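Local coordinates for protein 1-carboxybiuret hydrolase subunit AtzE (Pseudomonas sp., PDB 6C62) that hydrolyses 1-carboxybiuret to urea-1,3-dicarboxylate and ammonia, a step in bacterial breakdown of the herbicide atrazine, at residues 122-127 against 148-153. Sequence-based numbering, arbitrary orientation.
Sequences EFAYGF and GGSSGG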
ATOM      1  N   GLU A 122     -15.900  -6.780  19.864  1.00 12.25           N
ATOM      2  CA  GLU A 122     -15.560  -5.340  19.816  1.00 12.41           C
ATOM      3  C   GLU A 122     -14.523  -5.039  18.757  1.00 11.29           C
ATOM      4  O   GLU A 122     -13.483  -5.630  18.729  1.00  9.97           O
ATOM      5  CB  GLU A 122     -15.050  -4.845  21.168  1.00 13.34           C
ATOM      6  CG  GLU A 122     -14.554  -3.419  21.054  1.00 14.25           C
ATOM      7  CD  GLU A 122     -13.992  -2.850  22.336  1.00 15.95           C
ATOM      8  OE1 GLU A 122     -12.731  -3.003  22.512  1.00 15.77           O
ATOM      9  OE2 GLU A 122     -14.764  -2.186  23.095  1.00 16.39           O
ATOM     10  N   PHE A 123     -14.847  -4.092  17.885  1.00 11.49           N
ATOM     11  CA  PHE A 123     -13.968  -3.622  16.845  1.00 11.80           C
ATOM     12  C   PHE A 123     -13.531  -4.697  15.894  1.00 12.02           C
ATOM     13  O   PHE A 123     -12.534  -4.544  15.198  1.00 12.51           O
ATOM     14  CB  PHE A 123     -12.774  -2.798  17.432  1.00 12.36           C
ATOM     15  CG  PHE A 123     -13.166  -1.469  18.027  1.00 11.73           C
ATOM     16  CD1 PHE A 123     -14.067  -0.637  17.418  1.00 12.01           C
ATOM     17  CD2 PHE A 123     -12.604  -1.030  19.224  1.00 12.22           C
ATOM     18  CE1 PHE A 123     -14.381   0.604  17.982  1.00 11.72           C
ATOM     19  CE2 PHE A 123     -12.902   0.182  19.767  1.00 11.90           C
ATOM     20  CZ  PHE A 123     -13.802   1.014  19.144  1.00 10.96           C
ATOM     21  N   ALA A 124     -14.301  -5.794  15.861  1.00 12.68           N
ATOM     22  CA  ALA A 124     -14.123  -6.909  14.949  1.00 13.42           C
ATOM     23  C   ALA A 124     -12.912  -7.790  15.263  1.00 15.08           C
ATOM     24  O   ALA A 124     -12.642  -8.655  14.470  1.00 18.12           O
ATOM     25  CB  ALA A 124     -14.064  -6.428  13.497  1.00 13.31           C
ATOM     26  N   TYR A 125     -12.220  -7.632  16.384  1.00 15.35           N
ATOM     27  CA  TYR A 125     -11.023  -8.453  16.674  1.00 16.42           C
ATOM     28  C   TYR A 125     -11.377  -9.638  17.569  1.00 16.71           C
ATOM     29  O   TYR A 125     -11.397  -9.517  18.799  1.00 17.52           O
ATOM     30  CB  TYR A 125      -9.935  -7.612  17.354  1.00 15.94           C
ATOM     31  CG  TYR A 125      -8.474  -8.104  17.234  1.00 15.00           C
ATOM     32  CD1 TYR A 125      -8.104  -9.211  16.458  1.00 15.06           C
ATOM     33  CD2 TYR A 125      -7.448  -7.396  17.851  1.00 15.39           C
ATOM     34  CE1 TYR A 125      -6.790  -9.610  16.351  1.00 14.24           C
ATOM     35  CE2 TYR A 125      -6.084  -7.768  17.687  1.00 15.47           C
ATOM     36  CZ  TYR A 125      -5.768  -8.881  16.934  1.00 15.01           C
ATOM     37  OH  TYR A 125      -4.451  -9.311  16.815  1.00 17.75           O
ATOM     38  N   GLY A 126     -11.715 -10.753  16.973  1.00 18.78           N
ATOM     39  CA  GLY A 126     -12.121 -11.967  17.746  1.00 18.12           C
ATOM     40  C   GLY A 126     -12.919 -12.919  16.901  1.00 19.81           C
ATOM     41  O   GLY A 126     -13.507 -12.492  15.896  1.00 23.93           O
ATOM     42  N   PHE A 127     -12.907 -14.203  17.243  1.00 16.14           N
ATOM     43  CA  PHE A 127     -13.688 -15.203  16.519  1.00 15.09           C
ATOM     44  C   PHE A 127     -14.780 -15.871  17.314  1.00 15.42           C
ATOM     45  O   PHE A 127     -15.257 -16.928  16.904  1.00 15.71           O
ATOM     46  CB  PHE A 127     -12.747 -16.281  16.040  1.00 14.60           C
ATOM     47  CG  PHE A 127     -11.838 -15.835  14.942  1.00 13.62           C
ATOM     48  CD1 PHE A 127     -12.367 -15.364  13.751  1.00 13.80           C
ATOM     49  CD2 PHE A 127     -10.482 -15.933  15.077  1.00 13.69           C
ATOM     50  CE1 PHE A 127     -11.526 -14.924  12.733  1.00 14.74           C
ATOM     51  CE2 PHE A 127      -9.616 -15.554  14.029  1.00 14.72           C
ATOM     52  CZ  PHE A 127     -10.159 -15.037  12.875  1.00 14.86           C
ATOM     53  N   GLY A 148     -19.560 -18.191  17.371  1.00 14.98           N
ATOM     54  CA  GLY A 148     -18.471 -17.881  16.480  1.00 15.21           C
ATOM     55  C   GLY A 148     -18.459 -16.375  16.361  1.00 14.74           C
ATOM     56  O   GLY A 148     -19.217 -15.678  17.068  1.00 16.49           O
ATOM     57  N   GLY A 149     -17.578 -15.876  15.521  1.00 12.67           N
ATOM     58  CA  GLY A 149     -17.358 -14.446  15.436  1.00 12.31           C
ATOM     59  C   GLY A 149     -16.331 -14.109  14.389  1.00 12.00           C
ATOM     60  O   GLY A 149     -15.775 -15.023  13.739  1.00 11.40           O
ATOM     61  N   SER A 150     -16.063 -12.815  14.191  1.00 11.48           N
ATOM     62  CA  SER A 150     -16.663 -11.711  14.912  1.00 11.80           C
ATOM     63  C   SER A 150     -18.097 -11.389  14.510  1.00 11.45           C
ATOM     64  O   SER A 150     -18.726 -10.643  15.223  1.00 12.18           O
ATOM     65  CB  SER A 150     -15.793 -10.446  14.782  1.00 12.74           C
ATOM     66  OG  SER A 150     -15.738  -9.987  13.447  1.00 11.49           O
ATOM     67  N   SER A 151     -18.629 -11.975  13.429  1.00 11.09           N
ATOM     68  CA  SER A 151     -20.029 -11.731  13.030  1.00 12.02           C
ATOM     69  C   SER A 151     -21.025 -12.720  13.691  1.00 12.52           C
ATOM     70  O   SER A 151     -21.863 -13.294  13.037  1.00 11.51           O
ATOM     71  CB  SER A 151     -20.189 -11.776  11.511  1.00 11.87           C
ATOM     72  OG  SER A 151     -19.212 -11.038  10.797  1.00 10.40           O
ATOM     73  N   GLY A 152     -20.903 -12.921  15.000  1.00 14.33           N
ATOM     74  CA  GLY A 152     -21.703 -13.922  15.694  1.00 14.29           C
ATOM     75  C   GLY A 152     -23.208 -13.644  15.691  1.00 13.34           C
ATOM     76  O   GLY A 152     -24.019 -14.569  15.515  1.00 13.31           O
ATOM     77  N   GLY A 153     -23.586 -12.388  15.871  1.00 12.50           N
ATOM     78  CA  GLY A 153     -25.001 -12.023  15.747  1.00 11.16           C
ATOM     79  C   GLY A 153     -25.573 -12.356  14.370  1.00 11.53           C
ATOM     80  O   GLY A 153     -26.715 -12.736  14.253  1.00 12.17           O
TER
HETATM   81  O   HOH W   1     -13.412  -9.384  12.097  1.00 28.47           O
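Ser-150 and Gly-149 pack backbone-first against Ala-124, Gly-126 and Phe-127, a buried contact in which the loop 122-127 after strand 113-118 meets the glycine-rich active-site run 148-153 leading into helix 152-159. Carbonyls do most of the touching. Phe-127 O comes to 2.9 Å from Gly-149 N, and Gly-126 O to 3.1 Å from Ser-150 N, but both approach at angles too poor for hydrogen bonds. Two weak CA-H...O contacts accompany this close packing, Gly-148 CA to Phe-127 O and Phe-127 CA to Gly-149 O, the latter at 3.5 Å with 141° at the hydrogen. Gly-149 O also lies in the plane of the Phe-127 ring, meeting its edge at CD1, 3.4 Å away; the ring itself runs on to Val-177 and Met-397. Gly-149 has no CB, and its CA lies 3.9 Å from Phe-127 CA, the nearest approach of the two backbones.

Ser-150 is the one side chain of its segment that reaches across. Its CB sits 3.3 Å from Gly-126 O, while chi1 of 65° tucks OG between the backbone N and the carbonyl carbon, facing Ala-124. A water bridges the two, donating to Ala-124 O at 2.6 Å and bonded to Ser-150 OG at 2.8 Å. The same OG bonds Lys-74 NZ, and Ser-150 N, beyond a cis peptide from Gly-149, bonds Ser-174 OG. As in related amidases, Ser-150 and Lys-74 probably form the charge relay and Ser-174 probably carries the acyl-ester intermediate. The cis-serine in a Gly-Gly-Ser-Ser-Gly-Gly run, set between Lys-74 and the probable nucleophile Ser-174, is the hallmark of the Ser-cisSer-Lys catalytic triad of the amidase signature family.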